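Local coordinates for putative lipoprotein (Bacteroides thetaiotaomicron, PDB 4Q1Z) that is of unknown function but belongs to the DUF4876 family and, as a putative lipoprotein, is probably tethered to a cell membrane by a lipid, at residues A[111-116]-A[343-348]; A[130-135]-A[257-262]; A[263-268]-A[310-315]. One frame throughout, in Å; residues are numbered along the deposited sequence.

Contact 1 of 3, residues A[111-116]-A[343-348]; sequences KEIYYC and LGIARK
Two neighbouring antiparallel strands of the large mixed sheet meet here, K111–Y114 against G344–R347, with axes 4.7 Å apart and directions differing by 173°. I113 and I345 form the hydrogen-bonded pair: I113 N reaches I345 O at 3.1 Å, while I345 N returns to I113 O at 3.0 Å, nearly in line with that carbonyl. Two residues along, R347 N binds K111 O at 2.7 Å. Between these rungs E112 and A346 are a non-hydrogen-bonded pair, and a CA-H...O contact from E112 CA to I345 O adds to the backbone ladder.

The two isoleucines lie side by side and point the same way, beta-branched residues well suited to extended backbone. With chi1 at 58°, I345 CG1 stands between its own backbone N and carbonyl carbon, which brings it 3.9 Å from I113 CB; CD1 continues along the same neighbour. On the opposite face of the sheet the methyl of A346 is small enough to lie beside a carboxylate, E112 OE1 being 3.8 Å from A346 CB, and E112 OE2 is balanced by a salt bridge to R388. Glycine fits position 344 because a side chain there would run into I113 O. Where the strands end, the edge of the Y114 ring meets a carbonyl, Y114 CD1 lying 3.6 Å from L343 O. Water 1 accepts from Y115 N, donates to L343 O and rests over the centre of one face of the Y115 ring.

R347 leads away to salt bridges with D370, D377 and D309, three acids round one guanidinium group. Strand 131-136 flanks 108-114, with K111 and E112 both facing E133 in a classic beta bulge, and strand 378-382 flanks 344-347.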
ATOM      1  N   LYS A 111      -4.575  -0.642  -0.453  1.00 45.27           N
ATOM      2  CA  LYS A 111      -5.318  -1.573  -1.322  1.00 45.70           C
ATOM      3  C   LYS A 111      -6.793  -1.106  -1.578  1.00 50.51           C
ATOM      4  O   LYS A 111      -7.312  -1.199  -2.696  1.00 48.07           O
ATOM      5  CB  LYS A 111      -5.290  -2.976  -0.681  1.00 46.45           C
ATOM      6  CG  LYS A 111      -5.847  -4.087  -1.540  1.00 49.76           C
ATOM      7  CD  LYS A 111      -5.719  -5.419  -0.820  1.00 52.23           C
ATOM      8  CE  LYS A 111      -6.784  -6.399  -1.220  1.00 60.93           C
ATOM      9  NZ  LYS A 111      -8.137  -5.910  -0.885  1.00 73.99           N
ATOM     10  N   GLU A 112      -7.469  -0.688  -0.504  1.00 48.41           N
ATOM     11  CA  GLU A 112      -8.859  -0.269  -0.513  1.00 47.71           C
ATOM     12  C   GLU A 112      -9.019   0.805   0.524  1.00 50.30           C
ATOM     13  O   GLU A 112      -8.439   0.674   1.608  1.00 48.84           O
ATOM     14  CB  GLU A 112      -9.779  -1.479  -0.221  1.00 49.79           C
ATOM     15  CG  GLU A 112     -11.275  -1.161  -0.222  1.00 55.02           C
ATOM     16  CD  GLU A 112     -12.154  -2.074  -1.060  1.00 66.42           C
ATOM     17  OE1 GLU A 112     -11.654  -3.112  -1.552  1.00 57.26           O
ATOM     18  OE2 GLU A 112     -13.344  -1.732  -1.244  1.00 58.14           O
ATOM     19  N   ILE A 113      -9.795   1.874   0.190  1.00 46.58           N
ATOM     20  CA  ILE A 113     -10.093   3.011   1.071  1.00 45.88           C
ATOM     21  C   ILE A 113     -11.591   3.383   0.972  1.00 49.48           C
ATOM     22  O   ILE A 113     -12.128   3.535  -0.133  1.00 48.06           O
ATOM     23  CB  ILE A 113      -9.171   4.258   0.762  1.00 48.06           C
ATOM     24  CG1 ILE A 113      -7.654   3.899   0.805  1.00 47.24           C
ATOM     25  CG2 ILE A 113      -9.500   5.433   1.703  1.00 46.99           C
ATOM     26  CD1 ILE A 113      -6.667   4.980   0.261  1.00 52.10           C
ATOM     27  N   TYR A 114     -12.257   3.544   2.138  1.00 46.26           N
ATOM     28  CA  TYR A 114     -13.655   3.965   2.206  1.00 45.20           C
ATOM     29  C   TYR A 114     -13.729   5.151   3.156  1.00 49.13           C
ATOM     30  O   TYR A 114     -13.331   5.023   4.306  1.00 48.43           O
ATOM     31  CB  TYR A 114     -14.553   2.799   2.603  1.00 46.66           C
ATOM     32  CG  TYR A 114     -15.984   3.172   2.929  1.00 48.51           C
ATOM     33  CD1 TYR A 114     -16.750   3.942   2.047  1.00 49.86           C
ATOM     34  CD2 TYR A 114     -16.602   2.689   4.076  1.00 48.86           C
ATOM     35  CE1 TYR A 114     -18.081   4.247   2.326  1.00 48.08           C
ATOM     36  CE2 TYR A 114     -17.921   3.003   4.369  1.00 49.75           C
ATOM     37  CZ  TYR A 114     -18.652   3.793   3.500  1.00 54.04           C
ATOM     38  OH  TYR A 114     -19.953   4.093   3.807  1.00 58.88           O
ATOM     39  N   TYR A 115     -14.167   6.327   2.654  1.00 46.66           N
ATOM     40  CA  TYR A 115     -14.133   7.599   3.404  1.00 44.81           C
ATOM     41  C   TYR A 115     -15.394   8.490   3.382  1.00 46.02           C
ATOM     42  O   TYR A 115     -15.458   9.434   4.180  1.00 44.86           O
ATOM     43  CB  TYR A 115     -12.983   8.476   2.832  1.00 44.42           C
ATOM     44  CG  TYR A 115     -13.095   8.801   1.347  1.00 44.84           C
ATOM     45  CD1 TYR A 115     -13.923   9.831   0.897  1.00 45.90           C
ATOM     46  CD2 TYR A 115     -12.331   8.119   0.399  1.00 45.00           C
ATOM     47  CE1 TYR A 115     -14.065  10.104  -0.461  1.00 44.23           C
ATOM     48  CE2 TYR A 115     -12.438   8.409  -0.961  1.00 45.98           C
ATOM     49  CZ  TYR A 115     -13.299   9.414  -1.387  1.00 51.30           C
ATOM     50  OH  TYR A 115     -13.423   9.735  -2.720  1.00 45.25           O
ATOM     51  N   CYS A 116     -16.327   8.286   2.442  1.00 42.86           N
ATOM     52  CA  CYS A 116     -17.391   9.277   2.244  1.00 43.34           C
ATOM     53  C   CYS A 116     -18.594   9.145   3.213  1.00 50.52           C
ATOM     54  O   CYS A 116     -19.503   9.997   3.191  1.00 50.77           O
ATOM     55  CB  CYS A 116     -17.846   9.294   0.789  1.00 43.25           C
ATOM     56  SG  CYS A 116     -18.804   7.837   0.312  1.00 48.82           S
ATOM     57  N   LEU A 343     -19.877   4.380  -0.973  1.00 48.45           N
ATOM     58  CA  LEU A 343     -18.993   3.851  -2.008  1.00 47.62           C
ATOM     59  C   LEU A 343     -17.554   4.261  -1.742  1.00 52.44           C
ATOM     60  O   LEU A 343     -17.273   5.356  -1.224  1.00 50.46           O
ATOM     61  CB  LEU A 343     -19.424   4.309  -3.419  1.00 47.97           C
ATOM     62  CG  LEU A 343     -20.886   4.029  -3.852  1.00 54.10           C
ATOM     63  CD1 LEU A 343     -21.157   4.580  -5.234  1.00 53.95           C
ATOM     64  CD2 LEU A 343     -21.235   2.545  -3.798  1.00 54.44           C
ATOM     65  N   GLY A 344     -16.644   3.370  -2.107  1.00 49.69           N
ATOM     66  CA  GLY A 344     -15.231   3.613  -1.916  1.00 48.37           C
ATOM     67  C   GLY A 344     -14.420   3.498  -3.181  1.00 52.46           C
ATOM     68  O   GLY A 344     -14.949   3.604  -4.294  1.00 52.87           O
ATOM     69  N   ILE A 345     -13.115   3.292  -2.988  1.00 47.63           N
ATOM     70  CA  ILE A 345     -12.104   3.162  -4.031  1.00 45.94           C
ATOM     71  C   ILE A 345     -11.289   1.879  -3.746  1.00 49.77           C
ATOM     72  O   ILE A 345     -11.045   1.518  -2.593  1.00 48.96           O
ATOM     73  CB  ILE A 345     -11.216   4.455  -4.147  1.00 47.22           C
ATOM     74  CG1 ILE A 345     -10.505   4.802  -2.811  1.00 45.32           C
ATOM     75  CG2 ILE A 345     -12.025   5.670  -4.711  1.00 46.67           C
ATOM     76  CD1 ILE A 345      -9.313   5.663  -2.897  1.00 43.31           C
ATOM     77  N   ALA A 346     -10.921   1.171  -4.800  1.00 46.78           N
ATOM     78  CA  ALA A 346     -10.178  -0.067  -4.667  1.00 46.51           C
ATOM     79  C   ALA A 346      -9.031  -0.096  -5.690  1.00 50.74           C
ATOM     80  O   ALA A 346      -9.249   0.205  -6.856  1.00 51.05           O
ATOM     81  CB  ALA A 346     -11.123  -1.258  -4.853  1.00 47.95           C
ATOM     82  N   ARG A 347      -7.814  -0.426  -5.252  1.00 47.99           N
ATOM     83  CA  ARG A 347      -6.644  -0.499  -6.139  1.00 47.94           C
ATOM     84  C   ARG A 347      -6.811  -1.647  -7.131  1.00 55.27           C
ATOM     85  O   ARG A 347      -7.285  -2.728  -6.757  1.00 57.36           O
ATOM     86  CB  ARG A 347      -5.370  -0.671  -5.314  1.00 45.18           C
ATOM     87  CG  ARG A 347      -4.084  -0.366  -6.028  1.00 43.65           C
ATOM     88  CD  ARG A 347      -3.033   0.166  -5.058  1.00 43.92           C
ATOM     89  NE  ARG A 347      -2.272   1.193  -5.756  1.00 50.89           N
ATOM     90  CZ  ARG A 347      -1.882   2.345  -5.247  1.00 60.98           C
ATOM     91  NH1 ARG A 347      -2.079   2.610  -3.969  1.00 51.36           N
ATOM     92  NH2 ARG A 347      -1.274   3.234  -6.007  1.00 64.55           N
ATOM     93  N   LYS A 348      -6.466  -1.381  -8.409  1.00 51.26           N
ATOM     94  CA  LYS A 348      -6.538  -2.338  -9.514  1.00 49.94           C
ATOM     95  C   LYS A 348      -5.433  -3.344  -9.399  1.00 52.64           C
ATOM     96  O   LYS A 348      -4.344  -3.009  -8.943  1.00 49.34           O
ATOM     97  CB  LYS A 348      -6.423  -1.626 -10.883  1.00 50.72           C
ATOM     98  CG  LYS A 348      -7.630  -0.793 -11.284  1.00 46.45           C
ATOM     99  CD  LYS A 348      -7.316  -0.044 -12.580  1.00 48.22           C
ATOM    100  CE  LYS A 348      -8.312   1.051 -12.866  1.00 63.33           C
ATOM    101  NZ  LYS A 348      -7.846   1.907 -13.982  1.00 80.75           N
TER
HETATM  102  O   HOH W   1     -15.141   6.808  -0.112  1.00 43.09           O

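Contact 2 of 3, residues A[130-135]-A[257-262]; sequences QFYEIY and YLTSVF
Q130 meets T259 because its CG lies beside the backbone N (chi1 -66°) and the chain then runs extended, carrying the terminal amide to the loop; Y132, with chi1 at -46°, sends its phenol to the same threonine. The contact is a side-chain amide clasping the backbone of a single residue, and it fastens the start of strand 131-136, an inner strand of the large mixed sheet, to the loop between strands 238-245 and 265-269. Glutamine suits the task, since one flat group offers both an acceptor and a donor. T259 N gives its hydrogen to Q130 OE1 at 3.2 Å, in the carbonyl plane and on a lone pair. In return Q130 NE2 donates to T259 O at 3.0 Å; T259 O lies close to the amide plane, whereas the nitrogen stands well above the plane of the T259 carbonyl.

Threonine adds a third bond. T259 OG1 donates to Y132 OH at 2.7 Å, arriving at the edge of the tyrosine ring and in its plane.

Water 2 closes the network, donating to Q130 OE1 at 2.7 Å and to Y257 O. The same water 2 is also hydrogen-bonded to Y132 OH, 2.8 Å away. Outside these segments Q200 NE2 gives OE1 a further donor and Y115 O takes the other hydrogen bond of NE2. With so many partners, the amide is held against flipping. Across this polar knot L258 crosses the glutamine at about a right angle, its CD1 methyl 3.6 Å from Q130 NE2.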
ATOM      1  N   GLN A 130     -15.505   4.756   8.091  1.00 48.79           N
ATOM      2  CA  GLN A 130     -14.225   4.987   7.399  1.00 47.35           C
ATOM      3  C   GLN A 130     -13.169   3.902   7.711  1.00 50.31           C
ATOM      4  O   GLN A 130     -13.000   3.530   8.872  1.00 51.49           O
ATOM      5  CB  GLN A 130     -13.629   6.364   7.771  1.00 46.88           C
ATOM      6  CG  GLN A 130     -14.440   7.561   7.298  1.00 47.27           C
ATOM      7  CD  GLN A 130     -13.698   8.881   7.453  1.00 56.16           C
ATOM      8  OE1 GLN A 130     -13.016   9.152   8.454  1.00 44.31           O
ATOM      9  NE2 GLN A 130     -13.866   9.761   6.475  1.00 42.49           N
ATOM     10  N   PHE A 131     -12.463   3.412   6.686  1.00 43.39           N
ATOM     11  CA  PHE A 131     -11.396   2.426   6.842  1.00 42.25           C
ATOM     12  C   PHE A 131     -10.381   2.545   5.685  1.00 47.34           C
ATOM     13  O   PHE A 131     -10.690   3.073   4.611  1.00 46.76           O
ATOM     14  CB  PHE A 131     -11.929   0.977   6.997  1.00 45.07           C
ATOM     15  CG  PHE A 131     -12.321   0.261   5.723  1.00 47.01           C
ATOM     16  CD1 PHE A 131     -11.387  -0.491   5.011  1.00 50.28           C
ATOM     17  CD2 PHE A 131     -13.619   0.351   5.223  1.00 48.16           C
ATOM     18  CE1 PHE A 131     -11.748  -1.156   3.830  1.00 51.15           C
ATOM     19  CE2 PHE A 131     -13.983  -0.324   4.052  1.00 51.30           C
ATOM     20  CZ  PHE A 131     -13.046  -1.087   3.374  1.00 50.24           C
ATOM     21  N   TYR A 132      -9.160   2.041   5.946  1.00 45.25           N
ATOM     22  CA  TYR A 132      -7.949   2.049   5.118  1.00 44.40           C
ATOM     23  C   TYR A 132      -7.341   0.680   5.179  1.00 48.40           C
ATOM     24  O   TYR A 132      -7.012   0.221   6.268  1.00 48.23           O
ATOM     25  CB  TYR A 132      -6.929   3.099   5.674  1.00 44.29           C
ATOM     26  CG  TYR A 132      -7.559   4.437   5.997  1.00 43.58           C
ATOM     27  CD1 TYR A 132      -8.094   4.691   7.260  1.00 44.49           C
ATOM     28  CD2 TYR A 132      -7.698   5.415   5.018  1.00 43.63           C
ATOM     29  CE1 TYR A 132      -8.738   5.890   7.542  1.00 43.06           C
ATOM     30  CE2 TYR A 132      -8.352   6.614   5.288  1.00 44.62           C
ATOM     31  CZ  TYR A 132      -8.852   6.856   6.558  1.00 50.55           C
ATOM     32  OH  TYR A 132      -9.463   8.054   6.846  1.00 51.73           O
ATOM     33  N   GLU A 133      -7.259  -0.005   4.043  1.00 45.12           N
ATOM     34  CA  GLU A 133      -6.695  -1.343   3.986  1.00 44.35           C
ATOM     35  C   GLU A 133      -5.355  -1.271   3.261  1.00 49.45           C
ATOM     36  O   GLU A 133      -5.281  -0.825   2.128  1.00 49.49           O
ATOM     37  CB  GLU A 133      -7.668  -2.328   3.350  1.00 45.37           C
ATOM     38  CG  GLU A 133      -7.141  -3.747   3.278  1.00 54.46           C
ATOM     39  CD  GLU A 133      -8.117  -4.800   2.787  1.00 75.27           C
ATOM     40  OE1 GLU A 133      -9.346  -4.587   2.903  1.00 54.56           O
ATOM     41  OE2 GLU A 133      -7.645  -5.841   2.275  1.00 73.83           O
ATOM     42  N   ILE A 134      -4.300  -1.661   3.981  1.00 47.97           N
ATOM     43  CA  ILE A 134      -2.870  -1.703   3.659  1.00 47.35           C
ATOM     44  C   ILE A 134      -2.532  -3.146   3.294  1.00 49.93           C
ATOM     45  O   ILE A 134      -2.963  -4.045   3.997  1.00 50.33           O
ATOM     46  CB  ILE A 134      -2.135  -1.170   4.941  1.00 51.07           C
ATOM     47  CG1 ILE A 134      -2.259   0.333   5.062  1.00 50.78           C
ATOM     48  CG2 ILE A 134      -0.700  -1.637   5.124  1.00 53.62           C
ATOM     49  CD1 ILE A 134      -2.051   1.025   3.738  1.00 63.61           C
ATOM     50  N   TYR A 135      -1.809  -3.375   2.184  1.00 46.16           N
ATOM     51  CA  TYR A 135      -1.471  -4.717   1.686  1.00 45.53           C
ATOM     52  C   TYR A 135       0.034  -4.901   1.488  1.00 50.09           C
ATOM     53  O   TYR A 135       0.712  -4.007   0.971  1.00 49.96           O
ATOM     54  CB  TYR A 135      -2.215  -4.959   0.351  1.00 45.70           C
ATOM     55  CG  TYR A 135      -2.038  -6.312  -0.328  1.00 46.28           C
ATOM     56  CD1 TYR A 135      -2.779  -7.421   0.076  1.00 48.17           C
ATOM     57  CD2 TYR A 135      -1.243  -6.443  -1.469  1.00 46.93           C
ATOM     58  CE1 TYR A 135      -2.668  -8.650  -0.583  1.00 48.07           C
ATOM     59  CE2 TYR A 135      -1.115  -7.669  -2.129  1.00 48.40           C
ATOM     60  CZ  TYR A 135      -1.843  -8.766  -1.692  1.00 56.00           C
ATOM     61  OH  TYR A 135      -1.738  -9.974  -2.347  1.00 58.15           O
ATOM     62  N   TYR A 257     -11.422  10.641  14.373  1.00 45.79           N
ATOM     63  CA  TYR A 257     -10.479  10.920  13.328  1.00 43.93           C
ATOM     64  C   TYR A 257     -11.282  10.810  12.064  1.00 50.47           C
ATOM     65  O   TYR A 257     -11.375   9.748  11.431  1.00 51.28           O
ATOM     66  CB  TYR A 257      -9.254   9.981  13.397  1.00 44.88           C
ATOM     67  CG  TYR A 257      -8.233  10.261  12.308  1.00 45.75           C
ATOM     68  CD1 TYR A 257      -7.812  11.564  12.035  1.00 47.61           C
ATOM     69  CD2 TYR A 257      -7.698   9.227  11.546  1.00 45.59           C
ATOM     70  CE1 TYR A 257      -6.910  11.832  11.009  1.00 47.96           C
ATOM     71  CE2 TYR A 257      -6.767   9.479  10.542  1.00 46.74           C
ATOM     72  CZ  TYR A 257      -6.380  10.785  10.275  1.00 54.74           C
ATOM     73  OH  TYR A 257      -5.474  11.052   9.289  1.00 53.87           O
ATOM     74  N   LEU A 258     -11.956  11.914  11.737  1.00 47.36           N
ATOM     75  CA  LEU A 258     -12.778  11.970  10.543  1.00 45.37           C
ATOM     76  C   LEU A 258     -12.010  12.694   9.466  1.00 49.56           C
ATOM     77  O   LEU A 258     -11.843  13.909   9.544  1.00 52.39           O
ATOM     78  CB  LEU A 258     -14.157  12.629  10.823  1.00 44.74           C
ATOM     79  CG  LEU A 258     -15.067  12.893   9.615  1.00 47.92           C
ATOM     80  CD1 LEU A 258     -15.588  11.603   8.994  1.00 48.23           C
ATOM     81  CD2 LEU A 258     -16.184  13.796   9.978  1.00 47.74           C
ATOM     82  N   THR A 259     -11.530  11.950   8.463  1.00 44.61           N
ATOM     83  CA  THR A 259     -10.891  12.532   7.284  1.00 42.83           C
ATOM     84  C   THR A 259     -12.058  13.055   6.365  1.00 46.69           C
ATOM     85  O   THR A 259     -13.208  12.674   6.555  1.00 46.12           O
ATOM     86  CB  THR A 259      -9.890  11.545   6.640  1.00 45.45           C
ATOM     87  OG1 THR A 259     -10.539  10.386   6.116  1.00 47.78           O
ATOM     88  CG2 THR A 259      -8.788  11.130   7.599  1.00 37.69           C
ATOM     89  N   SER A 260     -11.778  13.985   5.446  1.00 44.13           N
ATOM     90  CA  SER A 260     -12.780  14.588   4.548  1.00 43.34           C
ATOM     91  C   SER A 260     -13.679  13.542   3.854  1.00 48.88           C
ATOM     92  O   SER A 260     -13.175  12.640   3.170  1.00 49.74           O
ATOM     93  CB  SER A 260     -12.088  15.447   3.492  1.00 43.60           C
ATOM     94  OG  SER A 260     -12.972  16.408   2.947  1.00 49.92           O
ATOM     95  N   VAL A 261     -15.015  13.673   4.040  1.00 44.84           N
ATOM     96  CA  VAL A 261     -16.022  12.814   3.396  1.00 44.04           C
ATOM     97  C   VAL A 261     -16.057  13.175   1.866  1.00 49.16           C
ATOM     98  O   VAL A 261     -16.631  12.435   1.061  1.00 50.67           O
ATOM     99  CB  VAL A 261     -17.424  12.858   4.086  1.00 47.85           C
ATOM    100  CG1 VAL A 261     -17.349  12.383   5.545  1.00 46.89           C
ATOM    101  CG2 VAL A 261     -18.070  14.241   3.997  1.00 47.54           C
ATOM    102  N   PHE A 262     -15.371  14.277   1.471  1.00 43.58           N
ATOM    103  CA  PHE A 262     -15.193  14.671   0.072  1.00 42.68           C
ATOM    104  C   PHE A 262     -13.935  14.068  -0.546  1.00 45.91           C
ATOM    105  O   PHE A 262     -13.632  14.375  -1.678  1.00 47.86           O
ATOM    106  CB  PHE A 262     -15.065  16.185  -0.041  1.00 44.85           C
ATOM    107  CG  PHE A 262     -16.302  16.971   0.269  1.00 47.67           C
ATOM    108  CD1 PHE A 262     -17.357  17.025  -0.636  1.00 51.79           C
ATOM    109  CD2 PHE A 262     -16.401  17.699   1.449  1.00 49.71           C
ATOM    110  CE1 PHE A 262     -18.508  17.773  -0.353  1.00 53.83           C
ATOM    111  CE2 PHE A 262     -17.543  18.461   1.728  1.00 53.81           C
ATOM    112  CZ  PHE A 262     -18.589  18.496   0.823  1.00 53.03           C
TER
HETATM  113  O   HOH W   2     -10.605   8.199   9.354  1.00 49.33           O

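Contact 3 of 3, residues A[263-268]-A[310-315]; sequences GGAYVI and AVEAVN
Y266 lies against V311 and A313, one strand over in an antiparallel pair that forms an end of the large sheet. Its CG lies beside the backbone N and anti to the carbonyl carbon (chi1 -41°), which carries the ring over G264 O. From CB, beside the V311 carbonyl, the side chain reaches CG and then Y266 CD2, which is 3.6 Å from V311 O and also touches V311 CB. Y266 CE2 comes next, 4.2 Å from A313 CB, a methyl small enough to fit beside the ring. On the other edge CE1 nears Y132, whose ring meets this one edge-to-face. The tip turns back on the loop just before its strand: G264 N donates to Y266 OH at 3.0 Å, and G264 O sits 3.2 Å from the Y266 ring plane, offset toward the rim. An alanine in this place is likely to leave G264 N without its acceptor and open a gap beside V311, A313 and Y132.

Y266 N binds V311 O at 3.0 Å and V311 N binds Y266 O at 2.9 Å; farther along, A313 N donates to G264 O. Both glycines are explained by space: a CB on G263 would run into the A313–V314 backbone and its own preceding carbonyl, and one on G264 would strike Y266 CE1. On the reverse face V267 CG1 packs on A310 CB at 3.7 Å, and E312 carries its carboxylate to R324 and K323.

The chemistry is thus divided between faces: the tyrosine side joins aromatic and aliphatic carbon, with its hydroxyl accepting a backbone N-H, while the E312 side ends in a buried charge that the two basic partners probably stabilise.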
ATOM      1  N   GLY A 263     -13.173  13.290   0.202  1.00 40.66           N
ATOM      2  CA  GLY A 263     -11.903  12.749  -0.246  1.00 39.07           C
ATOM      3  C   GLY A 263     -10.767  13.461   0.449  1.00 44.99           C
ATOM      4  O   GLY A 263     -10.671  14.699   0.431  1.00 43.45           O
ATOM      5  N   GLY A 264      -9.933  12.663   1.100  1.00 44.12           N
ATOM      6  CA  GLY A 264      -8.741  13.139   1.789  1.00 42.48           C
ATOM      7  C   GLY A 264      -7.501  12.728   1.031  1.00 43.40           C
ATOM      8  O   GLY A 264      -7.591  11.945   0.081  1.00 41.50           O
ATOM      9  N   ALA A 265      -6.343  13.301   1.420  1.00 40.47           N
ATOM     10  CA  ALA A 265      -5.028  12.975   0.869  1.00 40.58           C
ATOM     11  C   ALA A 265      -4.316  12.126   1.940  1.00 46.14           C
ATOM     12  O   ALA A 265      -4.095  12.601   3.057  1.00 44.81           O
ATOM     13  CB  ALA A 265      -4.259  14.241   0.519  1.00 41.08           C
ATOM     14  N   TYR A 266      -4.090  10.832   1.635  1.00 43.31           N
ATOM     15  CA  TYR A 266      -3.553   9.826   2.578  1.00 42.48           C
ATOM     16  C   TYR A 266      -2.139   9.433   2.251  1.00 45.86           C
ATOM     17  O   TYR A 266      -1.829   9.205   1.090  1.00 45.17           O
ATOM     18  CB  TYR A 266      -4.449   8.550   2.543  1.00 43.33           C
ATOM     19  CG  TYR A 266      -5.935   8.864   2.481  1.00 45.10           C
ATOM     20  CD1 TYR A 266      -6.598   9.425   3.577  1.00 45.44           C
ATOM     21  CD2 TYR A 266      -6.665   8.656   1.312  1.00 47.04           C
ATOM     22  CE1 TYR A 266      -7.948   9.770   3.510  1.00 44.93           C
ATOM     23  CE2 TYR A 266      -8.037   8.954   1.252  1.00 48.80           C
ATOM     24  CZ  TYR A 266      -8.665   9.540   2.346  1.00 52.92           C
ATOM     25  OH  TYR A 266      -9.996   9.883   2.307  1.00 56.00           O
ATOM     26  N   VAL A 267      -1.290   9.296   3.274  1.00 42.48           N
ATOM     27  CA  VAL A 267       0.090   8.821   3.114  1.00 41.29           C
ATOM     28  C   VAL A 267       0.451   7.834   4.220  1.00 43.39           C
ATOM     29  O   VAL A 267       0.040   7.995   5.370  1.00 40.26           O
ATOM     30  CB  VAL A 267       1.196   9.938   3.032  1.00 44.89           C
ATOM     31  CG1 VAL A 267       1.091  10.769   1.755  1.00 45.34           C
ATOM     32  CG2 VAL A 267       1.226  10.825   4.272  1.00 43.90           C
ATOM     33  N   ILE A 268       1.290   6.850   3.866  1.00 41.82           N
ATOM     34  CA  ILE A 268       1.947   5.947   4.805  1.00 41.42           C
ATOM     35  C   ILE A 268       3.430   6.132   4.553  1.00 45.90           C
ATOM     36  O   ILE A 268       3.852   6.210   3.387  1.00 46.07           O
ATOM     37  CB  ILE A 268       1.490   4.474   4.836  1.00 44.50           C
ATOM     38  CG1 ILE A 268       1.457   3.819   3.416  1.00 44.60           C
ATOM     39  CG2 ILE A 268       0.154   4.348   5.639  1.00 43.84           C
ATOM     40  CD1 ILE A 268       1.485   2.323   3.401  1.00 46.44           C
ATOM     41  N   ALA A 310       0.977   7.018  -1.350  1.00 43.41           N
ATOM     42  CA  ALA A 310       0.140   8.214  -1.276  1.00 42.10           C
ATOM     43  C   ALA A 310      -1.062   8.092  -2.193  1.00 43.74           C
ATOM     44  O   ALA A 310      -0.935   7.599  -3.307  1.00 42.38           O
ATOM     45  CB  ALA A 310       0.949   9.437  -1.648  1.00 43.12           C
ATOM     46  N   VAL A 311      -2.248   8.490  -1.710  1.00 41.55           N
ATOM     47  CA  VAL A 311      -3.510   8.458  -2.473  1.00 40.97           C
ATOM     48  C   VAL A 311      -4.209   9.814  -2.354  1.00 45.15           C
ATOM     49  O   VAL A 311      -4.606  10.225  -1.254  1.00 46.38           O
ATOM     50  CB  VAL A 311      -4.463   7.294  -2.052  1.00 43.84           C
ATOM     51  CG1 VAL A 311      -5.735   7.268  -2.916  1.00 42.67           C
ATOM     52  CG2 VAL A 311      -3.746   5.954  -2.116  1.00 43.61           C
ATOM     53  N   GLU A 312      -4.403  10.483  -3.497  1.00 40.95           N
ATOM     54  CA  GLU A 312      -5.099  11.775  -3.555  1.00 39.34           C
ATOM     55  C   GLU A 312      -6.565  11.577  -3.876  1.00 43.65           C
ATOM     56  O   GLU A 312      -6.913  11.456  -5.048  1.00 42.00           O
ATOM     57  CB  GLU A 312      -4.449  12.710  -4.603  1.00 39.99           C
ATOM     58  CG  GLU A 312      -5.083  14.087  -4.711  1.00 43.17           C
ATOM     59  CD  GLU A 312      -4.258  15.207  -4.115  1.00 60.68           C
ATOM     60  OE1 GLU A 312      -3.099  15.373  -4.559  1.00 48.56           O
ATOM     61  OE2 GLU A 312      -4.772  15.938  -3.233  1.00 46.79           O
ATOM     62  N   ALA A 313      -7.442  11.597  -2.855  1.00 42.01           N
ATOM     63  CA  ALA A 313      -8.875  11.544  -3.153  1.00 41.97           C
ATOM     64  C   ALA A 313      -9.418  12.961  -3.080  1.00 46.91           C
ATOM     65  O   ALA A 313      -8.885  13.813  -2.339  1.00 44.98           O
ATOM     66  CB  ALA A 313      -9.626  10.596  -2.230  1.00 42.64           C
ATOM     67  N   VAL A 314     -10.399  13.246  -3.965  1.00 44.44           N
ATOM     68  CA  VAL A 314     -11.036  14.555  -4.139  1.00 42.93           C
ATOM     69  C   VAL A 314     -12.552  14.370  -4.342  1.00 50.09           C
ATOM     70  O   VAL A 314     -13.025  13.236  -4.481  1.00 50.93           O
ATOM     71  CB  VAL A 314     -10.411  15.369  -5.308  1.00 44.93           C
ATOM     72  CG1 VAL A 314      -8.959  15.779  -5.029  1.00 43.44           C
ATOM     73  CG2 VAL A 314     -10.556  14.643  -6.642  1.00 44.24           C
ATOM     74  N   ASN A 315     -13.298  15.501  -4.332  1.00 47.84           N
ATOM     75  CA  ASN A 315     -14.753  15.616  -4.467  1.00 48.87           C
ATOM     76  C   ASN A 315     -15.290  14.904  -5.695  1.00 55.47           C
ATOM     77  O   ASN A 315     -16.232  14.136  -5.583  1.00 55.09           O
ATOM     78  CB  ASN A 315     -15.171  17.098  -4.539  1.00 47.78           C
ATOM     79  CG  ASN A 315     -14.755  17.996  -3.403  1.00 54.05           C
ATOM     80  OD1 ASN A 315     -13.603  18.033  -2.970  1.00 49.47           O
ATOM     81  ND2 ASN A 315     -15.676  18.818  -2.965  1.00 45.63           N
TER
HETATM   82  O   HOH W   3     -11.701  16.927  -1.148  1.00 53.33           O

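All three contacts reach the same large sheet, contact 2 with one segment only. Contacts 1 and 3 are buried antiparallel strand pairs from well-separated places in the strand order, each built on backbone bonds with aliphatic neighbours; contact 2 is only partly buried and ties a strand to an irregular loop through side-chain amide, hydroxyls and water. Contacts 1 and 2 share a boundary, since strands 108-114 and 131-136 are adjacent, whereas contact 3 meets both largely through Y266, which packs on I113 and Y115 of contact 1 and on Y132 and T259 of contact 2. The 257-262 loop leads straight into 263-268, and both later contacts close inside the chain loop spanned by contact 1.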